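Local coordinates for dual specificity protein phosphatase 8 (Homo sapiens, PDB 4JMK), which probably dephosphorylates phosphotyrosine, phosphoserine and phosphothreonine in proteins, through its dual-specificity catalytic domain, and so restrains mitogen-activated protein kinases, at residues Arg5-Pro8 with His9-Leu12; Asn130-Gly133 with Gln134-Glu137; Cys60-Leu63 with Leu64-Asp68. The protein carries 1 engineered substitution. One frame throughout, in Å; residues are numbered along the deposited sequence.

Interaction 1 (Arg5-Pro8 with His9-Leu12); sequences RILP and HLYL
Strands 4-7 and 10-13 form an antiparallel hairpin whose pairing slips by one residue at a classic bulge: Ile6 and Leu7 sit against the single residue Leu10, whose O accepts from Ile6 N (2.7 Å) and Leu7 N (3.0 Å). Leu10 N bonds in return to Leu7 O, closing a type I turn. Proline suits this turn, since its ring already holds phi near the value needed at Pro8. On the face carrying Arg5 and Tyr11, Arg5 CG lies over the Tyr11 ring, 4.2 Å from its centroid and 24° off the normal, a CH-pi contact. Because chi1 (-170°) holds CG anti to the backbone N, the arginine stem crosses the ring obliquely, its guanidinium turned 79° from the ring plane. A serine in place of Tyr11 would probably leave this aliphatic stem without its flat support and freer to turn. The other face is apolar: Leu7 CB meets Leu10 CB at 4.0 Å, and Ile6 CG1 meets Leu12 CB at 3.8 Å. The hairpin edges the mixed sheet, 4-7 outermost and 10-13 paired in parallel with 83-87; helix 94-107 covers Ile6, Leu7 and Leu10, and its Tyr102 hydrogen-bonds His9 NE2.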
ATOM      1  N   ARG A   5       0.538  11.217   4.604  1.00 17.39           N
ATOM      2  CA  ARG A   5       0.552  11.399   3.158  1.00 21.12           C
ATOM      3  C   ARG A   5       1.896  10.904   2.608  1.00 22.52           C
ATOM      4  O   ARG A   5       2.953  11.433   2.965  1.00 29.55           O
ATOM      5  CB  ARG A   5       0.350  12.874   2.822  1.00 24.79           C
ATOM      6  CG  ARG A   5       0.097  13.159   1.344  1.00 28.63           C
ATOM      7  CD  ARG A   5       0.122  14.662   1.063  1.00 44.88           C
ATOM      8  NE  ARG A   5       1.481  15.163   0.844  1.00 60.21           N
ATOM      9  CZ  ARG A   5       2.200  15.842   1.738  1.00 66.43           C
ATOM     10  NH1 ARG A   5       1.699  16.120   2.936  1.00 66.22           N
ATOM     11  NH2 ARG A   5       3.427  16.250   1.430  1.00 67.12           N
ATOM     12  N   ILE A   6       1.871   9.887   1.750  1.00 12.97           N
ATOM     13  CA  ILE A   6       3.122   9.354   1.187  1.00 13.04           C
ATOM     14  C   ILE A   6       3.465  10.038  -0.150  1.00 20.36           C
ATOM     15  O   ILE A   6       4.596  10.501  -0.355  1.00 19.52           O
ATOM     16  CB  ILE A   6       3.056   7.816   0.999  1.00 14.11           C
ATOM     17  CG1 ILE A   6       2.752   7.129   2.337  1.00 13.32           C
ATOM     18  CG2 ILE A   6       4.362   7.282   0.414  1.00 18.16           C
ATOM     19  CD1 ILE A   6       3.823   7.371   3.416  1.00 16.86           C
ATOM     20  N   LEU A   7       2.480  10.077  -1.050  1.00 15.81           N
ATOM     21  CA  LEU A   7       2.562  10.814  -2.317  1.00 16.12           C
ATOM     22  C   LEU A   7       1.278  11.632  -2.403  1.00 15.69           C
ATOM     23  O   LEU A   7       0.366  11.388  -1.618  1.00 17.46           O
ATOM     24  CB  LEU A   7       2.645   9.833  -3.490  1.00 15.59           C
ATOM     25  CG  LEU A   7       3.788   8.811  -3.454  1.00 13.24           C
ATOM     26  CD1 LEU A   7       3.678   7.883  -4.663  1.00 17.10           C
ATOM     27  CD2 LEU A   7       5.143   9.509  -3.462  1.00 17.28           C
ATOM     28  N   PRO A   8       1.192  12.601  -3.342  1.00 15.81           N
ATOM     29  CA  PRO A   8      -0.035  13.408  -3.358  1.00 15.54           C
ATOM     30  C   PRO A   8      -1.311  12.574  -3.506  1.00 17.90           C
ATOM     31  O   PRO A   8      -2.358  12.980  -2.997  1.00 22.12           O
ATOM     32  CB  PRO A   8       0.163  14.332  -4.579  1.00 18.90           C
ATOM     33  CG  PRO A   8       1.631  14.502  -4.678  1.00 19.13           C
ATOM     34  CD  PRO A   8       2.216  13.143  -4.258  1.00 17.62           C
ATOM     35  N   HIS A   9      -1.234  11.420  -4.164  1.00 12.17           N
ATOM     36  CA  HIS A   9      -2.425  10.591  -4.332  1.00 14.06           C
ATOM     37  C   HIS A   9      -2.431   9.398  -3.381  1.00 14.42           C
ATOM     38  O   HIS A   9      -3.351   8.598  -3.402  1.00 16.24           O
ATOM     39  CB  HIS A   9      -2.553  10.102  -5.777  1.00 18.92           C
ATOM     40  CG  HIS A   9      -1.383   9.290  -6.253  1.00 17.34           C
ATOM     41  ND1 HIS A   9      -0.114   9.821  -6.390  1.00 17.69           N
ATOM     42  CD2 HIS A   9      -1.294   7.995  -6.641  1.00 15.92           C
ATOM     43  CE1 HIS A   9       0.702   8.882  -6.836  1.00 17.66           C
ATOM     44  NE2 HIS A   9       0.014   7.767  -7.001  1.00 20.37           N
ATOM     45  N   LEU A  10      -1.405   9.265  -2.547  1.00 11.83           N
ATOM     46  CA  LEU A  10      -1.282   8.032  -1.748  1.00 10.19           C
ATOM     47  C   LEU A  10      -1.043   8.292  -0.260  1.00 14.78           C
ATOM     48  O   LEU A  10      -0.007   8.872   0.133  1.00 17.27           O
ATOM     49  CB  LEU A  10      -0.149   7.156  -2.326  1.00 11.81           C
ATOM     50  CG  LEU A  10       0.173   5.870  -1.556  1.00 18.03           C
ATOM     51  CD1 LEU A  10      -0.998   4.906  -1.640  1.00 21.89           C
ATOM     52  CD2 LEU A  10       1.431   5.235  -2.132  1.00 20.44           C
ATOM     53  N   TYR A  11      -2.007   7.850   0.552  1.00 13.47           N
ATOM     54  CA  TYR A  11      -1.941   7.926   2.010  1.00 13.78           C
ATOM     55  C   TYR A  11      -1.761   6.550   2.624  1.00 11.44           C
ATOM     56  O   TYR A  11      -2.197   5.543   2.052  1.00 13.76           O
ATOM     57  CB  TYR A  11      -3.241   8.513   2.570  1.00 18.17           C
ATOM     58  CG  TYR A  11      -3.429   9.971   2.252  1.00 20.50           C
ATOM     59  CD1 TYR A  11      -3.878  10.370   1.005  1.00 19.97           C
ATOM     60  CD2 TYR A  11      -3.182  10.950   3.215  1.00 23.38           C
ATOM     61  CE1 TYR A  11      -4.057  11.708   0.705  1.00 34.58           C
ATOM     62  CE2 TYR A  11      -3.365  12.290   2.925  1.00 28.34           C
ATOM     63  CZ  TYR A  11      -3.804  12.661   1.665  1.00 36.32           C
ATOM     64  OH  TYR A  11      -3.987  13.993   1.356  1.00 40.33           O
ATOM     65  N   LEU A  12      -1.145   6.520   3.811  1.00 15.62           N
ATOM     66  CA  LEU A  12      -0.936   5.282   4.558  1.00 15.45           C
ATOM     67  C   LEU A  12      -1.467   5.494   5.984  1.00 15.11           C
ATOM     68  O   LEU A  12      -1.125   6.482   6.633  1.00 22.28           O
ATOM     69  CB  LEU A  12       0.569   4.953   4.571  1.00 15.89           C
ATOM     70  CG  LEU A  12       1.076   3.674   5.226  1.00 24.15           C
ATOM     71  CD1 LEU A  12       0.341   2.481   4.641  1.00 19.99           C
ATOM     72  CD2 LEU A  12       2.591   3.545   5.017  1.00 22.08           C
TER

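Interaction 2 (Asn130-Gly133 with Gln134-Glu137); sequences NFLG and QLLE
Asn130 and Gln134 form an i to i+4 side-chain pair in the first turns of helix 129-148, the long C-terminal helix of the phosphatase domain. Gln134 NE2 gives a hydrogen bond to Asn130 OD1 at 2.9 Å, with an N-H...O angle of 143°. The oxygen lies in the plane of the glutamine amide, yet the donor stands above the asparagine's carbonyl plane and off its lone pairs, so the bond is well aligned on the glutamine side but not on the asparagine side; the two amides are turned 60° apart. Gln134 CG lies anti to the carbonyl carbon (chi1 -68°), and the extended chain beyond it carries the amide back to Asn130, alongside Phe131, whose ring meets Gln134 NE2 edge-on, CD2 lying 4.0 Å away. Beneath these side chains the helix is regular: Gln134 N, Leu135 N, Leu136 N and Glu137 N bond to the carbonyl oxygens of Asn130, Phe131, Leu132 and Gly133. Leu132 CD2 touches Leu135 CD1 at 3.9 Å, leucines suiting a side where Leu135 packs on helix 94-107 and Leu132 on Tyr115. Both amides also bond to backbone at Glu61 and Leu63, in the loop leading into helix 67-79; these bonds, with the one between them, are likely to hold both uncharged amides in orientation.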
ATOM      1  N   ASN A 130       8.858 -11.289   7.232  1.00 17.95           N
ATOM      2  CA  ASN A 130       8.266 -12.071   6.152  1.00 18.57           C
ATOM      3  C   ASN A 130       7.811 -11.160   4.995  1.00 16.52           C
ATOM      4  O   ASN A 130       8.091 -11.438   3.824  1.00 17.92           O
ATOM      5  CB  ASN A 130       7.119 -12.925   6.712  1.00 23.32           C
ATOM      6  CG  ASN A 130       6.260 -13.560   5.628  1.00 33.17           C
ATOM      7  OD1 ASN A 130       6.772 -14.220   4.721  1.00 32.58           O
ATOM      8  ND2 ASN A 130       4.945 -13.360   5.719  1.00 31.65           N
ATOM      9  N   PHE A 131       7.127 -10.063   5.317  1.00 16.36           N
ATOM     10  CA  PHE A 131       6.692  -9.118   4.277  1.00 14.57           C
ATOM     11  C   PHE A 131       7.854  -8.381   3.635  1.00 17.69           C
ATOM     12  O   PHE A 131       7.879  -8.176   2.412  1.00 14.02           O
ATOM     13  CB  PHE A 131       5.667  -8.114   4.837  1.00 17.34           C
ATOM     14  CG  PHE A 131       4.375  -8.749   5.257  1.00 20.59           C
ATOM     15  CD1 PHE A 131       3.577  -8.155   6.224  1.00 24.34           C
ATOM     16  CD2 PHE A 131       3.966  -9.957   4.691  1.00 26.87           C
ATOM     17  CE1 PHE A 131       2.387  -8.759   6.626  1.00 28.78           C
ATOM     18  CE2 PHE A 131       2.770 -10.563   5.084  1.00 27.44           C
ATOM     19  CZ  PHE A 131       1.983  -9.962   6.052  1.00 25.01           C
ATOM     20  N   LEU A 132       8.831  -7.983   4.442  1.00 14.46           N
ATOM     21  CA  LEU A 132      10.015  -7.325   3.889  1.00 16.31           C
ATOM     22  C   LEU A 132      10.766  -8.231   2.894  1.00 16.80           C
ATOM     23  O   LEU A 132      11.239  -7.768   1.851  1.00 16.81           O
ATOM     24  CB  LEU A 132      10.950  -6.855   5.018  1.00 18.36           C
ATOM     25  CG  LEU A 132      10.492  -5.647   5.827  1.00 19.76           C
ATOM     26  CD1 LEU A 132      11.500  -5.337   6.925  1.00 17.77           C
ATOM     27  CD2 LEU A 132      10.306  -4.439   4.901  1.00 21.09           C
ATOM     28  N   GLY A 133      10.860  -9.522   3.207  1.00 17.53           N
ATOM     29  CA  GLY A 133      11.479 -10.471   2.293  1.00 15.10           C
ATOM     30  C   GLY A 133      10.712 -10.626   0.986  1.00 15.36           C
ATOM     31  O   GLY A 133      11.315 -10.773  -0.084  1.00 16.49           O
ATOM     32  N   GLN A 134       9.382 -10.602   1.061  1.00 19.00           N
ATOM     33  CA  GLN A 134       8.562 -10.652  -0.148  1.00 16.92           C
ATOM     34  C   GLN A 134       8.788  -9.423  -1.028  1.00 16.72           C
ATOM     35  O   GLN A 134       8.737  -9.522  -2.251  1.00 16.26           O
ATOM     36  CB  GLN A 134       7.084 -10.874   0.207  1.00 15.03           C
ATOM     37  CG  GLN A 134       6.832 -12.265   0.795  1.00 21.80           C
ATOM     38  CD  GLN A 134       5.418 -12.467   1.320  1.00 24.61           C
ATOM     39  OE1 GLN A 134       4.438 -12.112   0.661  1.00 30.83           O
ATOM     40  NE2 GLN A 134       5.306 -13.053   2.512  1.00 27.25           N
ATOM     41  N   LEU A 135       9.084  -8.271  -0.422  1.00 16.07           N
ATOM     42  CA  LEU A 135       9.546  -7.107  -1.194  1.00 15.47           C
ATOM     43  C   LEU A 135      10.825  -7.380  -1.981  1.00 18.37           C
ATOM     44  O   LEU A 135      10.947  -6.978  -3.145  1.00 18.59           O
ATOM     45  CB  LEU A 135       9.805  -5.908  -0.275  1.00 20.27           C
ATOM     46  CG  LEU A 135       8.636  -5.196   0.369  1.00 29.54           C
ATOM     47  CD1 LEU A 135       9.170  -4.031   1.192  1.00 31.01           C
ATOM     48  CD2 LEU A 135       7.686  -4.711  -0.718  1.00 36.26           C
ATOM     49  N   LEU A 136      11.803  -8.017  -1.344  1.00 15.75           N
ATOM     50  CA  LEU A 136      13.015  -8.414  -2.058  1.00 18.81           C
ATOM     51  C   LEU A 136      12.689  -9.287  -3.264  1.00 17.96           C
ATOM     52  O   LEU A 136      13.252  -9.083  -4.346  1.00 21.59           O
ATOM     53  CB  LEU A 136      13.990  -9.177  -1.153  1.00 20.52           C
ATOM     54  CG  LEU A 136      15.121  -8.420  -0.468  1.00 31.12           C
ATOM     55  CD1 LEU A 136      16.291  -9.350  -0.108  1.00 18.31           C
ATOM     56  CD2 LEU A 136      15.597  -7.283  -1.326  1.00 30.93           C
ATOM     57  N   GLU A 137      11.815 -10.276  -3.076  1.00 18.06           N
ATOM     58  CA  GLU A 137      11.469 -11.200  -4.167  1.00 18.88           C
ATOM     59  C   GLU A 137      10.692 -10.475  -5.250  1.00 21.24           C
ATOM     60  O   GLU A 137      10.838 -10.780  -6.430  1.00 18.93           O
ATOM     61  CB  GLU A 137      10.638 -12.387  -3.666  1.00 22.50           C
ATOM     62  CG  GLU A 137      11.418 -13.676  -3.449  1.00 43.47           C
ATOM     63  CD  GLU A 137      12.282 -14.051  -4.630  1.00 42.29           C
ATOM     64  OE1 GLU A 137      13.497 -13.815  -4.558  1.00 45.71           O
ATOM     65  OE2 GLU A 137      11.759 -14.581  -5.634  1.00 45.54           O
TER

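Interaction 3 (Cys60-Leu63 with Leu64-Asp68); sequences CEKL and LPWLD
Leu63 turns its CG anti to its own backbone N (chi1 172°) and Leu67 turns its CG anti to its carbonyl carbon (chi1 -68°), which brings the two branched ends together four residues apart. Leu67 CD2 lies 3.9 Å from Leu63 CG and 4.0 Å from Leu63 CD1, the side chains crossing at about a right angle. Leucine fits both places: each is buried, and a branched apolar end can fill the angle between an incoming loop and the helix that follows it. The backbone closes the same turn. Trp66 N donates to Leu63 O at 3.0 Å, with an N-H...O angle of 154°. Leu67 N bonds to Leu64 O at 3.2 Å, a second bond spanning three residues. Pro65 fits here because its missing N-H takes nothing from the bond between Trp66 N and Leu63 O, and its ring stiffens the bend. The indole of Trp66 is set so that Lys62 O lies in its plane at the edge, 3.9 Å from CD1, while Trp66 CB brushes Leu63 CD1 at 4.4 Å. Lys62 folds its bent chain toward the ring of Pro65, but the modelled position of its ammonium group is doubtful. Upstream, the carboxylate of Glu61 accepts the N-H of Lys62 at OE2, through the anti lone pair, while Glu61 OE1 takes a bond from Asn56 N; together these tie the loop to itself before the helix begins. Around the turn, Leu63 packs on Thr97 and Ile98 of helix 94-107 and Leu67 on Ala101 of the same helix. Tyr138 of helix 129-148 touches Leu64 and Leu67, and Trp66 rests on the loop residues Val53 and Pro54, beyond strand 50-52.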
ATOM      1  N   CYS A  60       3.962 -16.149   8.012  1.00 36.25           N
ATOM      2  CA  CYS A  60       3.713 -17.108   6.941  1.00 37.42           C
ATOM      3  C   CYS A  60       2.718 -16.610   5.899  1.00 36.38           C
ATOM      4  O   CYS A  60       2.526 -17.260   4.868  1.00 42.02           O
ATOM      5  CB  CYS A  60       3.238 -18.441   7.526  1.00 46.66           C
ATOM      6  SG  CYS A  60       4.322 -19.086   8.808  1.00 60.37           S
ATOM      7  N   GLU A  61       2.085 -15.470   6.160  1.00 30.45           N
ATOM      8  CA  GLU A  61       1.116 -14.936   5.217  1.00 32.98           C
ATOM      9  C   GLU A  61       1.817 -14.486   3.943  1.00 35.42           C
ATOM     10  O   GLU A  61       2.988 -14.090   3.935  1.00 29.13           O
ATOM     11  CB  GLU A  61       0.320 -13.783   5.830  1.00 39.15           C
ATOM     12  CG  GLU A  61      -0.756 -13.208   4.926  1.00 45.11           C
ATOM     13  CD  GLU A  61      -1.948 -14.131   4.754  1.00 47.20           C
ATOM     14  OE1 GLU A  61      -2.900 -14.007   5.548  1.00 42.48           O
ATOM     15  OE2 GLU A  61      -1.944 -14.969   3.827  1.00 56.41           O
ATOM     16  N   LYS A  62       1.075 -14.539   2.853  1.00 35.30           N
ATOM     17  CA  LYS A  62       1.664 -14.345   1.555  1.00 28.35           C
ATOM     18  C   LYS A  62       1.034 -13.123   0.837  1.00 34.17           C
ATOM     19  O   LYS A  62      -0.179 -13.083   0.565  1.00 27.13           O
ATOM     20  CB  LYS A  62       1.527 -15.671   0.810  1.00 42.42           C
ATOM     21  CG  LYS A  62       2.572 -15.941  -0.237  1.00 58.42           C
ATOM     22  CD  LYS A  62       1.881 -16.573  -1.442  1.00 69.85           C
ATOM     23  CE  LYS A  62       0.519 -15.910  -1.666  1.00 78.14           C
ATOM     24  NZ  LYS A  62       0.551 -14.409  -1.570  1.00 82.70           N
ATOM     25  N   LEU A  63       1.853 -12.114   0.564  1.00 22.10           N
ATOM     26  CA  LEU A  63       1.384 -10.827   0.050  1.00 21.66           C
ATOM     27  C   LEU A  63       1.758 -10.687  -1.435  1.00 20.48           C
ATOM     28  O   LEU A  63       1.161  -9.895  -2.165  1.00 27.51           O
ATOM     29  CB  LEU A  63       2.044  -9.706   0.868  1.00 29.71           C
ATOM     30  CG  LEU A  63       1.916  -8.229   0.487  1.00 34.95           C
ATOM     31  CD1 LEU A  63       0.467  -7.826   0.290  1.00 28.08           C
ATOM     32  CD2 LEU A  63       2.573  -7.345   1.549  1.00 33.73           C
ATOM     33  N   LEU A  64       2.750 -11.457  -1.875  1.00 26.40           N
ATOM     34  CA  LEU A  64       3.358 -11.296  -3.212  1.00 26.01           C
ATOM     35  C   LEU A  64       2.452 -11.130  -4.461  1.00 20.96           C
ATOM     36  O   LEU A  64       2.629 -10.152  -5.225  1.00 28.51           O
ATOM     37  CB  LEU A  64       4.407 -12.385  -3.473  1.00 30.12           C
ATOM     38  CG  LEU A  64       5.868 -11.958  -3.498  1.00 32.55           C
ATOM     39  CD1 LEU A  64       6.759 -13.182  -3.688  1.00 39.66           C
ATOM     40  CD2 LEU A  64       6.103 -10.943  -4.605  1.00 22.25           C
ATOM     41  N   PRO A  65       1.488 -12.061  -4.681  1.00 30.05           N
ATOM     42  CA  PRO A  65       0.581 -12.034  -5.826  1.00 32.69           C
ATOM     43  C   PRO A  65      -0.515 -11.032  -5.682  1.00 25.22           C
ATOM     44  O   PRO A  65      -1.355 -10.993  -6.568  1.00 27.14           O
ATOM     45  CB  PRO A  65      -0.077 -13.409  -5.784  1.00 38.00           C
ATOM     46  CG  PRO A  65      -0.115 -13.699  -4.362  1.00 35.54           C
ATOM     47  CD  PRO A  65       1.235 -13.262  -3.902  1.00 32.89           C
ATOM     48  N   TRP A  66      -0.556 -10.270  -4.594  1.00 18.19           N
ATOM     49  CA  TRP A  66      -1.538  -9.192  -4.470  1.00 18.70           C
ATOM     50  C   TRP A  66      -0.915  -7.863  -4.828  1.00 19.03           C
ATOM     51  O   TRP A  66      -1.622  -6.874  -4.964  1.00 16.62           O
ATOM     52  CB  TRP A  66      -2.061  -9.109  -3.034  1.00 18.51           C
ATOM     53  CG  TRP A  66      -2.963 -10.239  -2.665  1.00 20.02           C
ATOM     54  CD1 TRP A  66      -2.676 -11.291  -1.839  1.00 28.26           C
ATOM     55  CD2 TRP A  66      -4.317 -10.424  -3.095  1.00 28.43           C
ATOM     56  NE1 TRP A  66      -3.769 -12.125  -1.739  1.00 28.37           N
ATOM     57  CE2 TRP A  66      -4.788 -11.615  -2.502  1.00 32.99           C
ATOM     58  CE3 TRP A  66      -5.176  -9.701  -3.929  1.00 30.32           C
ATOM     59  CZ2 TRP A  66      -6.088 -12.093  -2.713  1.00 39.56           C
ATOM     60  CZ3 TRP A  66      -6.458 -10.179  -4.141  1.00 30.03           C
ATOM     61  CH2 TRP A  66      -6.902 -11.363  -3.534  1.00 28.28           C
ATOM     62  N   LEU A  67       0.407  -7.833  -4.973  1.00 17.03           N
ATOM     63  CA  LEU A  67       1.109  -6.561  -5.150  1.00 18.55           C
ATOM     64  C   LEU A  67       0.783  -5.881  -6.478  1.00 19.67           C
ATOM     65  O   LEU A  67       0.472  -4.697  -6.507  1.00 19.80           O
ATOM     66  CB  LEU A  67       2.627  -6.738  -4.977  1.00 23.24           C
ATOM     67  CG  LEU A  67       3.058  -7.078  -3.545  1.00 21.98           C
ATOM     68  CD1 LEU A  67       4.581  -7.300  -3.442  1.00 18.04           C
ATOM     69  CD2 LEU A  67       2.597  -5.983  -2.584  1.00 24.03           C
ATOM     70  N   ASP A  68       0.824  -6.622  -7.576  1.00 23.55           N
ATOM     71  CA  ASP A  68       0.526  -6.006  -8.864  1.00 23.68           C
ATOM     72  C   ASP A  68      -0.909  -5.452  -8.947  1.00 24.40           C
ATOM     73  O   ASP A  68      -1.122  -4.372  -9.500  1.00 21.80           O
ATOM     74  CB  ASP A  68       0.825  -6.971 -10.016  1.00 29.34           C
ATOM     75  CG  ASP A  68       2.313  -7.016 -10.374  1.00 38.84           C
ATOM     76  OD1 ASP A  68       3.036  -6.006 -10.165  1.00 38.28           O
ATOM     77  OD2 ASP A  68       2.753  -8.064 -10.883  1.00 45.52           O
TER

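Overall arrangement
Interactions 2 and 3 touch, their centres about 9 Å apart: Gln134 OE1 lies 2.6 Å from Leu63 N and Asn130 ND2 lies 2.7 Å from Glu61 O, both probable hydrogen bonds that fasten the loop to the C-terminal helix. Interaction 1 lies across the chain's centre, about 22 Å from interaction 2 and 21 Å from interaction 3 between centres, yet helix 94-107 packs against all three. The side chains of Leu12, Phe131 and Leu63 are about 6, 8 and 9 Å from that of the engineered Ser88, at the predicted phosphocysteine position. That of Phe131 is also about 5 Å from a bound sulfate, probably from the crystallisation liquor, though such ions often mark pockets.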